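Local coordinates for protein dUTPase (Streptococcus mutans, PDB 3H6X) that probably hydrolyses dUTP to dUMP and diphosphate, as expected of a magnesium-dependent, trimeric dUTPase built on a jelly-roll beta-barrel, at residues 6-11 / 53-58; 32-37 / 111-116; 47-52 / 98-103; 59-64 / 125-130; 75-80 / 104-109. All coordinates share one frame; numbering follows the deposited sequence.

Contact 1: residues 6-11 / 53-58; sequences GFELIT and KAYMQV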
# COMPACT_ATOMS: atom_id res chain seq x y z
N GLY B 6 -6.62 18.37 7.21
CA GLY B 6 -5.63 18.39 8.27
C GLY B 6 -5.98 17.45 9.42
O GLY B 6 -6.89 16.60 9.29
N PHE B 7 -5.25 17.59 10.53
CA PHE B 7 -5.44 16.76 11.72
C PHE B 7 -5.87 17.59 12.90
O PHE B 7 -5.48 18.76 13.05
CB PHE B 7 -4.13 16.06 12.11
CG PHE B 7 -3.60 15.15 11.05
CD1 PHE B 7 -4.08 13.86 10.93
CD2 PHE B 7 -2.63 15.59 10.14
CE1 PHE B 7 -3.58 13.00 9.93
CE2 PHE B 7 -2.15 14.75 9.15
CZ PHE B 7 -2.62 13.45 9.06
N GLU B 8 -6.64 16.96 13.78
CA GLU B 8 -7.00 17.55 15.06
C GLU B 8 -6.86 16.49 16.13
O GLU B 8 -7.03 15.30 15.86
CB GLU B 8 -8.45 18.04 15.02
CG GLU B 8 -8.65 19.27 14.12
CD GLU B 8 -10.11 19.60 13.91
OE1 GLU B 8 -10.97 18.76 14.24
OE2 GLU B 8 -10.39 20.72 13.40
N LEU B 9 -6.52 16.90 17.34
CA LEU B 9 -6.57 15.96 18.46
C LEU B 9 -8.01 15.53 18.73
O LEU B 9 -8.94 16.36 18.67
CB LEU B 9 -6.05 16.64 19.73
CG LEU B 9 -4.57 17.00 19.75
CD1 LEU B 9 -4.20 17.72 21.04
CD2 LEU B 9 -3.72 15.73 19.58
N ILE B 10 -8.21 14.26 19.04
CA ILE B 10 -9.53 13.84 19.50
C ILE B 10 -9.71 14.35 20.93
O ILE B 10 -8.74 14.73 21.57
CB ILE B 10 -9.71 12.30 19.45
CG1 ILE B 10 -8.70 11.61 20.37
CG2 ILE B 10 -9.58 11.80 18.03
CD1 ILE B 10 -8.94 10.11 20.54
N THR B 11 -10.94 14.38 21.42
CA THR B 11 -11.17 14.96 22.73
C THR B 11 -10.41 14.24 23.86
O THR B 11 -10.09 14.86 24.87
CB THR B 11 -12.67 15.14 23.02
OG1 THR B 11 -13.34 13.90 22.85
CG2 THR B 11 -13.27 16.15 22.05
N LYS B 53 -7.65 12.76 14.65
CA LYS B 53 -8.63 12.52 13.59
C LYS B 53 -8.25 13.42 12.42
O LYS B 53 -7.46 14.34 12.58
CB LYS B 53 -10.04 12.85 14.09
CG LYS B 53 -10.14 14.24 14.73
CD LYS B 53 -11.53 14.46 15.39
CE LYS B 53 -11.60 15.84 16.04
NZ LYS B 53 -12.88 16.00 16.86
N ALA B 54 -8.79 13.13 11.24
CA ALA B 54 -8.39 13.90 10.05
C ALA B 54 -9.61 14.34 9.26
O ALA B 54 -10.48 13.54 9.01
CB ALA B 54 -7.46 13.07 9.16
N TYR B 55 -9.63 15.60 8.86
CA TYR B 55 -10.70 16.13 8.01
C TYR B 55 -10.09 16.39 6.64
O TYR B 55 -8.87 16.56 6.52
CB TYR B 55 -11.30 17.42 8.62
CG TYR B 55 -10.30 18.53 8.79
CD1 TYR B 55 -10.12 19.49 7.80
CD2 TYR B 55 -9.55 18.63 9.96
CE1 TYR B 55 -9.21 20.53 7.96
CE2 TYR B 55 -8.61 19.65 10.14
CZ TYR B 55 -8.46 20.60 9.13
OH TYR B 55 -7.52 21.61 9.30
N MSE B 56 -10.92 16.38 5.60
CA MSE B 56 -10.43 16.62 4.24
C MSE B 56 -11.61 17.03 3.36
O MSE B 56 -12.75 17.11 3.84
CB MSE B 56 -9.77 15.35 3.70
CG MSE B 56 -10.73 14.17 3.72
SE MSE B 56 -9.83 12.43 3.75
CE MSE B 56 -8.05 13.03 4.22
N GLN B 57 -11.34 17.28 2.09
CA GLN B 57 -12.41 17.74 1.21
C GLN B 57 -13.12 16.56 0.58
O GLN B 57 -12.63 15.43 0.64
CB GLN B 57 -11.85 18.65 0.12
CG GLN B 57 -11.07 19.80 0.72
CD GLN B 57 -10.92 20.95 -0.22
OE1 GLN B 57 -11.91 21.58 -0.59
NE2 GLN B 57 -9.67 21.27 -0.57
N VAL B 58 -14.26 16.81 -0.06
CA VAL B 58 -14.90 15.74 -0.81
C VAL B 58 -13.93 15.36 -1.95
O VAL B 58 -13.27 16.22 -2.56
CB VAL B 58 -16.26 16.14 -1.41
CG1 VAL B 58 -17.18 16.64 -0.37
CG2 VAL B 58 -16.13 17.18 -2.37
O HOH W 1 -12.10 18.89 17.17

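Contact 2: residues 32-37 / 111-116; sequences LKVAER and VVLEAG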
# COMPACT_ATOMS: atom_id res chain seq x y z
N LEU B 32 2.42 10.30 11.94
CA LEU B 32 1.52 10.08 13.08
C LEU B 32 2.27 9.36 14.20
O LEU B 32 3.19 8.57 13.94
CB LEU B 32 0.27 9.28 12.65
CG LEU B 32 -0.81 10.07 11.91
CD1 LEU B 32 -0.43 10.33 10.46
CD2 LEU B 32 -2.13 9.30 11.96
N LYS B 33 1.89 9.66 15.43
CA LYS B 33 2.64 9.17 16.59
C LYS B 33 1.76 8.31 17.49
O LYS B 33 0.54 8.35 17.39
CB LYS B 33 3.18 10.36 17.39
CG LYS B 33 4.30 11.12 16.67
CD LYS B 33 4.65 12.42 17.40
CE LYS B 33 5.87 13.07 16.75
NZ LYS B 33 6.19 14.39 17.41
N VAL B 34 2.41 7.52 18.35
CA VAL B 34 1.73 6.67 19.32
C VAL B 34 1.19 7.52 20.45
O VAL B 34 1.94 8.26 21.06
CB VAL B 34 2.74 5.62 19.85
CG1 VAL B 34 2.10 4.79 20.96
CG2 VAL B 34 3.20 4.72 18.69
N ALA B 35 -0.11 7.44 20.73
CA ALA B 35 -0.75 8.39 21.65
C ALA B 35 -0.48 8.04 23.12
O ALA B 35 -0.44 8.91 23.99
CB ALA B 35 -2.24 8.45 21.41
N GLU B 36 -0.31 6.76 23.37
CA GLU B 36 -0.05 6.30 24.73
C GLU B 36 0.75 5.02 24.67
O GLU B 36 0.67 4.27 23.68
CB GLU B 36 -1.36 6.03 25.46
CG GLU B 36 -2.13 4.89 24.88
CD GLU B 36 -3.39 4.57 25.68
OE1 GLU B 36 -3.74 5.35 26.61
OE2 GLU B 36 -4.03 3.53 25.36
N ARG B 37 1.51 4.75 25.72
CA ARG B 37 2.34 3.55 25.70
C ARG B 37 1.52 2.32 25.33
O ARG B 37 0.44 2.07 25.90
CB ARG B 37 3.02 3.35 27.06
CG ARG B 37 3.88 2.09 27.12
CD ARG B 37 4.43 1.81 28.51
NE ARG B 37 5.73 2.43 28.72
CZ ARG B 37 5.98 3.34 29.67
NH1 ARG B 37 5.01 3.72 30.51
NH2 ARG B 37 7.19 3.86 29.79
N VAL B 111 7.03 -6.20 22.03
CA VAL B 111 7.55 -4.90 21.61
C VAL B 111 6.71 -3.81 22.27
O VAL B 111 5.49 -3.92 22.30
CB VAL B 111 7.53 -4.74 20.07
CG1 VAL B 111 7.91 -3.32 19.69
CG2 VAL B 111 8.47 -5.75 19.42
N VAL B 112 7.38 -2.80 22.80
CA VAL B 112 6.69 -1.67 23.42
C VAL B 112 6.87 -0.42 22.60
O VAL B 112 8.00 -0.04 22.28
CB VAL B 112 7.22 -1.38 24.83
CG1 VAL B 112 6.55 -0.16 25.41
CG2 VAL B 112 6.99 -2.59 25.73
N LEU B 113 5.76 0.21 22.23
CA LEU B 113 5.78 1.51 21.59
C LEU B 113 5.53 2.55 22.67
O LEU B 113 4.50 2.49 23.35
CB LEU B 113 4.68 1.59 20.53
CG LEU B 113 4.95 0.77 19.26
CD1 LEU B 113 3.71 0.72 18.34
CD2 LEU B 113 6.12 1.37 18.50
N GLU B 114 6.48 3.47 22.86
CA GLU B 114 6.32 4.56 23.82
C GLU B 114 5.46 5.68 23.23
O GLU B 114 5.44 5.89 22.01
CB GLU B 114 7.68 5.12 24.20
CG GLU B 114 8.66 4.08 24.73
CD GLU B 114 8.21 3.45 26.04
OE1 GLU B 114 7.35 4.03 26.74
OE2 GLU B 114 8.72 2.36 26.38
N ALA B 115 4.74 6.39 24.10
CA ALA B 115 4.00 7.58 23.67
C ALA B 115 4.95 8.52 22.96
O ALA B 115 6.07 8.76 23.43
CB ALA B 115 3.38 8.29 24.87
N GLY B 116 4.50 9.06 21.83
CA GLY B 116 5.28 10.01 21.06
C GLY B 116 6.13 9.42 19.94
O GLY B 116 6.62 10.16 19.08
O HOH W 2 7.22 12.73 19.95
O HOH W 3 8.12 1.29 28.80

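Contact 3: residues 47-52 / 98-103; sequences LVPTGV and HIFAQM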
# COMPACT_ATOMS: atom_id res chain seq x y z
N LEU B 47 -4.30 -2.64 17.78
CA LEU B 47 -4.68 -1.34 17.24
C LEU B 47 -4.00 -0.26 18.08
O LEU B 47 -4.33 -0.09 19.27
CB LEU B 47 -6.20 -1.20 17.29
CG LEU B 47 -6.96 -2.06 16.27
CD1 LEU B 47 -8.45 -2.08 16.58
CD2 LEU B 47 -6.75 -1.57 14.85
N VAL B 48 -3.05 0.45 17.49
CA VAL B 48 -2.27 1.43 18.24
C VAL B 48 -2.93 2.81 18.05
O VAL B 48 -3.06 3.28 16.92
CB VAL B 48 -0.83 1.45 17.72
CG1 VAL B 48 0.04 2.49 18.46
CG2 VAL B 48 -0.23 0.04 17.83
N PRO B 49 -3.33 3.47 19.15
CA PRO B 49 -3.94 4.79 19.05
C PRO B 49 -2.94 5.86 18.66
O PRO B 49 -1.80 5.85 19.06
CB PRO B 49 -4.42 5.07 20.48
CG PRO B 49 -3.45 4.31 21.34
CD PRO B 49 -3.12 3.06 20.56
N THR B 50 -3.44 6.83 17.91
CA THR B 50 -2.64 7.85 17.31
C THR B 50 -3.04 9.22 17.92
O THR B 50 -2.32 10.21 17.83
CB THR B 50 -3.01 7.65 15.85
OG1 THR B 50 -1.93 7.11 15.07
CG2 THR B 50 -3.80 8.72 15.28
N GLY B 51 -4.20 9.24 18.59
CA GLY B 51 -4.66 10.46 19.25
C GLY B 51 -5.26 11.53 18.36
O GLY B 51 -5.75 12.56 18.85
N VAL B 52 -5.29 11.28 17.05
CA VAL B 52 -5.78 12.29 16.11
C VAL B 52 -6.89 11.80 15.17
O VAL B 52 -7.07 10.61 14.97
CB VAL B 52 -4.63 12.89 15.26
CG1 VAL B 52 -3.60 13.60 16.16
CG2 VAL B 52 -3.98 11.83 14.38
N HIS B 98 -11.12 8.73 15.52
CA HIS B 98 -9.79 8.43 16.04
C HIS B 98 -9.08 7.43 15.13
O HIS B 98 -9.58 6.33 14.89
CB HIS B 98 -9.93 7.85 17.44
CG HIS B 98 -8.62 7.66 18.17
ND1 HIS B 98 -8.55 7.01 19.37
CD2 HIS B 98 -7.36 8.03 17.84
CE1 HIS B 98 -7.28 6.99 19.78
NE2 HIS B 98 -6.55 7.62 18.87
N ILE B 99 -7.92 7.81 14.63
CA ILE B 99 -7.15 6.96 13.74
C ILE B 99 -6.28 6.00 14.55
O ILE B 99 -5.58 6.42 15.47
CB ILE B 99 -6.25 7.82 12.84
CG1 ILE B 99 -7.12 8.64 11.87
CG2 ILE B 99 -5.25 6.94 12.06
CD1 ILE B 99 -6.35 9.77 11.21
N PHE B 100 -6.42 4.70 14.26
CA PHE B 100 -5.57 3.66 14.84
C PHE B 100 -4.72 3.03 13.75
O PHE B 100 -5.17 2.90 12.60
CB PHE B 100 -6.42 2.55 15.47
CG PHE B 100 -7.12 2.95 16.73
CD1 PHE B 100 -8.31 3.66 16.68
CD2 PHE B 100 -6.61 2.60 17.98
CE1 PHE B 100 -8.97 4.04 17.85
CE2 PHE B 100 -7.27 2.94 19.14
CZ PHE B 100 -8.45 3.68 19.08
N ALA B 101 -3.51 2.62 14.11
CA ALA B 101 -2.64 1.84 13.23
C ALA B 101 -2.65 0.38 13.66
O ALA B 101 -2.31 0.06 14.80
CB ALA B 101 -1.22 2.40 13.29
N GLN B 102 -3.07 -0.51 12.78
CA GLN B 102 -3.15 -1.94 13.10
C GLN B 102 -1.79 -2.61 12.89
O GLN B 102 -1.42 -2.94 11.76
CB GLN B 102 -4.22 -2.59 12.21
CG GLN B 102 -4.72 -3.94 12.69
CD GLN B 102 -5.74 -4.55 11.75
OE1 GLN B 102 -6.51 -3.85 11.10
NE2 GLN B 102 -5.73 -5.88 11.65
N MSE B 103 -1.04 -2.78 13.98
CA MSE B 103 0.36 -3.22 13.89
C MSE B 103 0.49 -4.66 14.37
O MSE B 103 -0.11 -5.04 15.38
CB MSE B 103 1.25 -2.33 14.75
CG MSE B 103 1.08 -0.84 14.50
SE MSE B 103 1.59 -0.37 12.68
CE MSE B 103 3.45 -0.98 12.71

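Contact 4: residues 59-64 / 125-130; sequences GEVLYL and MPFLLI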
# COMPACT_ATOMS: atom_id res chain seq x y z
N GLY B 59 -13.84 14.06 -2.22
CA GLY B 59 -12.95 13.58 -3.26
C GLY B 59 -11.52 13.39 -2.82
O GLY B 59 -10.62 13.21 -3.65
N GLU B 60 -11.30 13.48 -1.51
CA GLU B 60 -9.97 13.25 -0.94
C GLU B 60 -9.97 12.04 -0.01
O GLU B 60 -11.00 11.72 0.59
CB GLU B 60 -9.46 14.51 -0.23
CG GLU B 60 -9.25 15.66 -1.22
CD GLU B 60 -8.81 16.97 -0.59
OE1 GLU B 60 -8.69 17.03 0.65
OE2 GLU B 60 -8.61 17.93 -1.36
N VAL B 61 -8.82 11.39 0.09
CA VAL B 61 -8.61 10.28 1.01
C VAL B 61 -7.27 10.47 1.71
O VAL B 61 -6.36 11.08 1.17
CB VAL B 61 -8.66 8.93 0.25
CG1 VAL B 61 -7.55 8.87 -0.79
CG2 VAL B 61 -8.59 7.75 1.22
N LEU B 62 -7.16 9.90 2.91
CA LEU B 62 -5.91 9.89 3.65
C LEU B 62 -5.44 8.45 3.73
O LEU B 62 -6.16 7.59 4.23
CB LEU B 62 -6.13 10.41 5.08
CG LEU B 62 -4.92 10.25 6.03
CD1 LEU B 62 -3.74 11.07 5.59
CD2 LEU B 62 -5.32 10.64 7.45
N TYR B 63 -4.25 8.17 3.22
CA TYR B 63 -3.69 6.82 3.31
C TYR B 63 -2.67 6.79 4.42
O TYR B 63 -1.90 7.75 4.59
CB TYR B 63 -2.96 6.46 2.02
CG TYR B 63 -3.86 6.22 0.84
CD1 TYR B 63 -4.94 5.36 0.95
CD2 TYR B 63 -3.63 6.84 -0.37
CE1 TYR B 63 -5.79 5.14 -0.14
CE2 TYR B 63 -4.46 6.63 -1.45
CZ TYR B 63 -5.54 5.77 -1.32
OH TYR B 63 -6.37 5.54 -2.39
N LEU B 64 -2.65 5.70 5.18
CA LEU B 64 -1.62 5.50 6.21
C LEU B 64 -0.67 4.43 5.72
O LEU B 64 -1.10 3.33 5.39
CB LEU B 64 -2.25 5.01 7.50
CG LEU B 64 -3.36 5.87 8.10
CD1 LEU B 64 -3.83 5.25 9.41
CD2 LEU B 64 -2.85 7.30 8.29
N MSE B 125 -4.57 12.50 -0.64
CA MSE B 125 -4.56 12.37 -2.11
C MSE B 125 -5.99 12.48 -2.65
O MSE B 125 -6.94 12.25 -1.91
CB MSE B 125 -3.96 11.03 -2.54
CG MSE B 125 -2.52 10.83 -2.07
SE MSE B 125 -1.84 9.15 -2.75
CE MSE B 125 -1.24 9.68 -4.45
N PRO B 126 -6.13 12.82 -3.94
CA PRO B 126 -7.45 12.83 -4.59
C PRO B 126 -7.85 11.42 -5.02
O PRO B 126 -6.99 10.57 -5.32
CB PRO B 126 -7.21 13.67 -5.85
CG PRO B 126 -5.77 13.39 -6.19
CD PRO B 126 -5.06 13.28 -4.85
N PHE B 127 -9.15 11.16 -5.05
CA PHE B 127 -9.66 9.93 -5.66
C PHE B 127 -10.81 10.25 -6.61
O PHE B 127 -11.35 11.36 -6.58
CB PHE B 127 -10.10 8.90 -4.60
CG PHE B 127 -11.36 9.27 -3.87
CD1 PHE B 127 -11.30 9.94 -2.67
CD2 PHE B 127 -12.61 8.90 -4.37
CE1 PHE B 127 -12.44 10.27 -1.97
CE2 PHE B 127 -13.78 9.22 -3.67
CZ PHE B 127 -13.68 9.91 -2.46
N LEU B 128 -11.21 9.26 -7.41
CA LEU B 128 -12.13 9.47 -8.52
C LEU B 128 -13.33 8.53 -8.41
O LEU B 128 -13.23 7.43 -7.86
CB LEU B 128 -11.40 9.21 -9.85
CG LEU B 128 -10.17 10.08 -10.12
CD1 LEU B 128 -9.32 9.52 -11.29
CD2 LEU B 128 -10.60 11.52 -10.39
N LEU B 129 -14.47 8.96 -8.95
CA LEU B 129 -15.72 8.21 -8.82
C LEU B 129 -16.09 7.45 -10.10
O LEU B 129 -15.80 7.89 -11.21
CB LEU B 129 -16.87 9.16 -8.51
CG LEU B 129 -16.75 9.93 -7.20
CD1 LEU B 129 -17.94 10.85 -7.07
CD2 LEU B 129 -16.69 8.96 -6.01
N ILE B 130 -16.76 6.32 -9.93
CA ILE B 130 -17.25 5.57 -11.09
C ILE B 130 -18.46 6.23 -11.73
O ILE B 130 -19.14 7.06 -11.12
CB ILE B 130 -17.59 4.11 -10.74
CG1 ILE B 130 -18.82 4.03 -9.83
CG2 ILE B 130 -16.39 3.44 -10.03
CD1 ILE B 130 -19.28 2.59 -9.56

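Contact 5: residues 75-80 / 104-109; sequences GLVLIN and KNMTDQ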
# COMPACT_ATOMS: atom_id res chain seq x y z
N GLY B 75 10.59 -4.68 14.12
CA GLY B 75 9.93 -5.97 13.98
C GLY B 75 8.42 -5.84 13.88
O GLY B 75 7.70 -6.81 14.12
N LEU B 76 7.95 -4.66 13.50
CA LEU B 76 6.50 -4.39 13.41
C LEU B 76 6.12 -4.08 11.97
O LEU B 76 6.89 -3.45 11.24
CB LEU B 76 6.12 -3.17 14.24
CG LEU B 76 6.45 -3.19 15.74
CD1 LEU B 76 5.98 -1.89 16.36
CD2 LEU B 76 5.79 -4.40 16.42
N VAL B 77 4.92 -4.50 11.58
CA VAL B 77 4.36 -4.14 10.27
C VAL B 77 2.92 -3.67 10.40
O VAL B 77 2.19 -4.11 11.29
CB VAL B 77 4.41 -5.31 9.25
CG1 VAL B 77 5.86 -5.69 8.93
CG2 VAL B 77 3.61 -6.51 9.76
N LEU B 78 2.51 -2.78 9.50
CA LEU B 78 1.11 -2.39 9.37
C LEU B 78 0.39 -3.55 8.67
O LEU B 78 0.59 -3.77 7.47
CB LEU B 78 1.03 -1.10 8.54
CG LEU B 78 -0.36 -0.48 8.41
CD1 LEU B 78 -0.89 -0.03 9.76
CD2 LEU B 78 -0.32 0.71 7.49
N ILE B 79 -0.41 -4.31 9.43
CA ILE B 79 -0.82 -5.63 8.99
C ILE B 79 -1.82 -5.61 7.84
O ILE B 79 -1.88 -6.57 7.06
CB ILE B 79 -1.30 -6.51 10.17
CG1 ILE B 79 -1.31 -8.01 9.79
CG2 ILE B 79 -2.66 -6.01 10.68
CD1 ILE B 79 0.03 -8.57 9.31
N ASN B 80 -2.61 -4.53 7.73
CA ASN B 80 -3.50 -4.34 6.59
C ASN B 80 -2.85 -3.54 5.43
O ASN B 80 -3.54 -3.14 4.48
CB ASN B 80 -4.86 -3.74 7.01
CG ASN B 80 -4.74 -2.36 7.67
OD1 ASN B 80 -5.60 -1.49 7.46
ND2 ASN B 80 -3.73 -2.16 8.48
N LYS B 104 1.28 -5.45 13.64
CA LYS B 104 1.58 -6.82 14.04
C LYS B 104 3.04 -6.93 14.45
O LYS B 104 3.93 -6.42 13.78
CB LYS B 104 1.29 -7.81 12.91
CG LYS B 104 1.62 -9.26 13.33
CD LYS B 104 1.12 -10.28 12.33
CE LYS B 104 1.63 -11.67 12.70
NZ LYS B 104 1.05 -12.71 11.80
N ASN B 105 3.29 -7.62 15.56
CA ASN B 105 4.64 -7.90 16.01
C ASN B 105 5.10 -9.23 15.42
O ASN B 105 4.59 -10.29 15.80
CB ASN B 105 4.64 -7.96 17.54
CG ASN B 105 6.00 -8.30 18.13
OD1 ASN B 105 6.98 -8.54 17.42
ND2 ASN B 105 6.07 -8.31 19.46
N MSE B 106 6.03 -9.17 14.47
CA MSE B 106 6.55 -10.34 13.79
C MSE B 106 7.58 -11.13 14.60
O MSE B 106 7.94 -12.24 14.20
CB MSE B 106 7.22 -9.95 12.48
CG MSE B 106 6.32 -9.25 11.52
SE MSE B 106 7.32 -8.86 9.85
CE MSE B 106 8.69 -7.67 10.55
N THR B 107 8.04 -10.56 15.70
CA THR B 107 9.11 -11.17 16.49
C THR B 107 8.60 -12.08 17.60
O THR B 107 7.40 -12.21 17.81
CB THR B 107 10.03 -10.10 17.12
OG1 THR B 107 9.41 -9.56 18.29
CG2 THR B 107 10.32 -8.98 16.13
N ASP B 108 9.53 -12.67 18.34
CA ASP B 108 9.17 -13.57 19.43
C ASP B 108 9.27 -12.93 20.82
O ASP B 108 9.20 -13.63 21.83
CB ASP B 108 9.99 -14.87 19.38
CG ASP B 108 11.47 -14.64 19.57
OD1 ASP B 108 11.87 -13.50 19.91
OD2 ASP B 108 12.26 -15.60 19.38
N GLN B 109 9.45 -11.60 20.86
CA GLN B 109 9.49 -10.87 22.12
C GLN B 109 8.50 -9.72 22.08
O GLN B 109 8.29 -9.12 21.02
CB GLN B 109 10.87 -10.27 22.35
CG GLN B 109 12.00 -11.26 22.30
CD GLN B 109 12.36 -11.81 23.67
OE1 GLN B 109 12.34 -11.09 24.67
NE2 GLN B 109 12.72 -13.08 23.72

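Contact 1: residues 6-11 / 53-58
G6, F7 and E8 pair antiparallel with Y55, A54 and K53, the strand axes 4.7 Å apart and 142° between their directions, and two pairs of backbone hydrogen bonds (G6 with Y55, E8 with K53) flank the non-hydrogen-bonded pair F7–A54. On the face that carries E8, K53 and Y55, the Y55 ring folds back over G6. Its CG sits between the backbone N and carbonyl carbon (chi1 60°), which lays the ring flat above the glycine: G6 N stands 3.4 Å above the ring plane, over its centre, and G6 CA makes a CH-pi contact 4.0 Å from the ring centroid. G6 has no side chain to obstruct this. The phenol OH of Y55 bonds to D131 of a second subunit. K53 extends past E8, its CE 3.5 Å from E8 OE1; K53 NZ and E8 OE1, 4.3 Å apart, are bridged by one water that gives a hydrogen bond to the carboxylate and accepts one from K53 NZ. Each charge has a direct partner elsewhere, K53 with E96 and N91, E8 with K3. On the other face F7 CD1 meets A54 CB at 3.9 Å, and the F7 ring goes on to F124 and L62. The arrangement is a two-stranded antiparallel ribbon, polar on one face and apolar on the other, that lies against strand 60-66 of the jelly-roll barrel.

Contact 2: residues 32-37 / 111-116
R37, V34 and G116 lose the most surface where segment 32-37, leaving strand 30-33, runs beside the turn that joins strands 111-113 and 118-126 of the jelly-roll barrel. The two runs of backbone are roughly antiparallel, 132° between their directions, yet they form no regular ladder. The backbone link is a single hydrogen bond, G116 N to V34 O, 2.8 Å long, nearly straight and in the carbonyl plane. V34 turns its side chain inward: CB lies 3.5 Å from E114 O, and CG2 reaches L113 CB at 3.9 Å, the two side chains crossing at about a right angle. This is the buried end of the contact, closed by V48 of strand 45-49 and V119 of strand 118-126. G116 has positive phi, and its carbonyl O lies along the extended side chain of K33, with CD 3.4 Å away; a water accepts weakly from K33 NZ and donates to G116 O. At the exposed end R37 runs alongside E114, the two pointing the same way, and R37 CG packs on V112 CG1 at 3.9 Å. The E114 CB points away from segment 32-37, but the chain bends at chi2 (-65°) and brings the carboxylate back to the arginine, with the carboxylate and guanidinium planes 82° apart. R37 NE forms the salt bridge to E114 OE1 at 3.0 Å, and a water donating to E114 OE2 accepts weakly from the same NE.

Contact 3: residues 47-52 / 98-103
The imidazole of H98 presents its edge to segment 47-52 and has F100 CD1 over one face, 4.2 Å above the plane and offset toward the rim. At that edge G51 N donates to H98 NE2 over 2.9 Å, tilted 19° from the ring plane, while T50 N adds a weak bond to the same nitrogen. CG of H98 is anti to its own N (chi1 -172°), carrying the ring across to the turn at T50 and G51. P49 CB touches H98 CE1 at 3.5 Å. The F100 ring meets the same proline, its CE2 also on P49 CB and its CD2 3.6 Å from P49 N; L47 O lies at the ring edge. The rings lie at the end of the antiparallel pairing between strand 45-49 and strand 100-105, the middle strand of a three-stranded sheet in the jelly-roll barrel. V48 and A101 form a hydrogen-bonded pair, flanked by the non-hydrogen-bonded pairs L47–Q102 and P49–F100. On the face of V48 and A101, V48 CG2 packs on M103 CG (selenomethionine) at 3.7 Å, and V48 also meets T38 and I40 of strand 38-40. L47 CD2 lies on Q102 CG at 3.8 Å on the other face, where R72 of a third subunit packs on both residues. Beyond the turn, I99 N donates to V52 O over 2.9 Å, and the I99 side chain enters the core against L32, L62 and L64.

Contact 4: residues 59-64 / 125-130
This contact belongs to the subunit interface of the dUTPase trimer, where strands 60-66 and 118-126 of the jelly-roll barrel pair antiparallel and the chain then leaves toward its C-terminal end to join a neighbour. V61 and M125 make the hydrogen-bonded pair, V61 N to M125 O and M125 N to V61 O, each 2.9 Å. E60 and P126 follow as a non-hydrogen-bonded pair, and F127 N then donates to G59 O. Past the strand end the F127 ring is turned back over G59, its CG between backbone N and carbonyl carbon (chi1 72°). G59 CA meets its face in a CH-pi contact, 4.0 Å from the centroid, while V61 N and the E60 carbonyl lie at the ring edge, E60 O being 3.3 Å from CE1. V61 CB touches F127 CD1 at 4.1 Å. E60 points to the same face as P126 and puts its carboxylate on R5 in a salt bridge, with a further bond to Q57 N. Beyond F127, L128, L129 and I130 all bond to the third subunit. M125 and Y63 likewise face that subunit, M125 packing on M125 there and Y63 meeting the ring of F65, while P126 meets P126 of the second. M125, a selenomethionine, bends at chi3 and sets its selenium in the plane of the Y63 ring as a Met-aromatic contact, SE 4.9 Å from the centroid and 3.8 Å from CD2.

Contact 5: residues 75-80 / 104-109
Backbone hydrogen bonds join G75–V77 to K104–M106 in antiparallel fashion: V77 and K104 bond to each other both ways, L76 and N105 form the non-hydrogen-bonded pair beside them, and M106 N donates to G75 O over 2.9 Å. Apolar packing occurs on both faces. V77 CG1 meets the selenium of M106, a selenomethionine, at 3.6 Å, the side chains at about a right angle. The K104 chain, fully extended, runs past I79, its CD 3.6 Å from I79 CD1. L76 CD2 reaches N105 CA at 3.7 Å on the other face, and T107 CG2 rests on G75 CA. Side-chain hydrogen bonds shape the turn that follows. N105 OD1 grips T107 twice: OG1 donates along a lone pair at 2.8 Å and T107 N from above the plane, closing an Asx turn. T107 OG1 in turn accepts from Q109 N at 3.3 Å, an ST turn, and N105 ND2 donates to Q109 O. G75, with positive phi, links helix 69-74 to strand 76-78, an outer strand of the sheet that strand 100-105 centres; M106 and V77 pack on P71 of that helix, and K104 on M106 of a third subunit.

Contacts 3 and 5 share strand 100-105, one on each side of it, and the Q102 O–I79 N bond ties them together. Contact 3 is buried nearest the chain's centre; contact 5 lies farther out, partly buried, and its side-chain hydrogen bonds sit within the turn. Contact 2 is the surface one and the most open to water, with a salt bridge in place of a ladder; contacts 3 and 5 are both nested inside the loop it closes, and A35 N bonds to P49 O of contact 3. Contacts 1 and 4 meet at L62, and each lays an aromatic ring over a glycine. Contact 4 touches both neighbouring subunits, the third far more than the second, whereas no other chain touches contact 2.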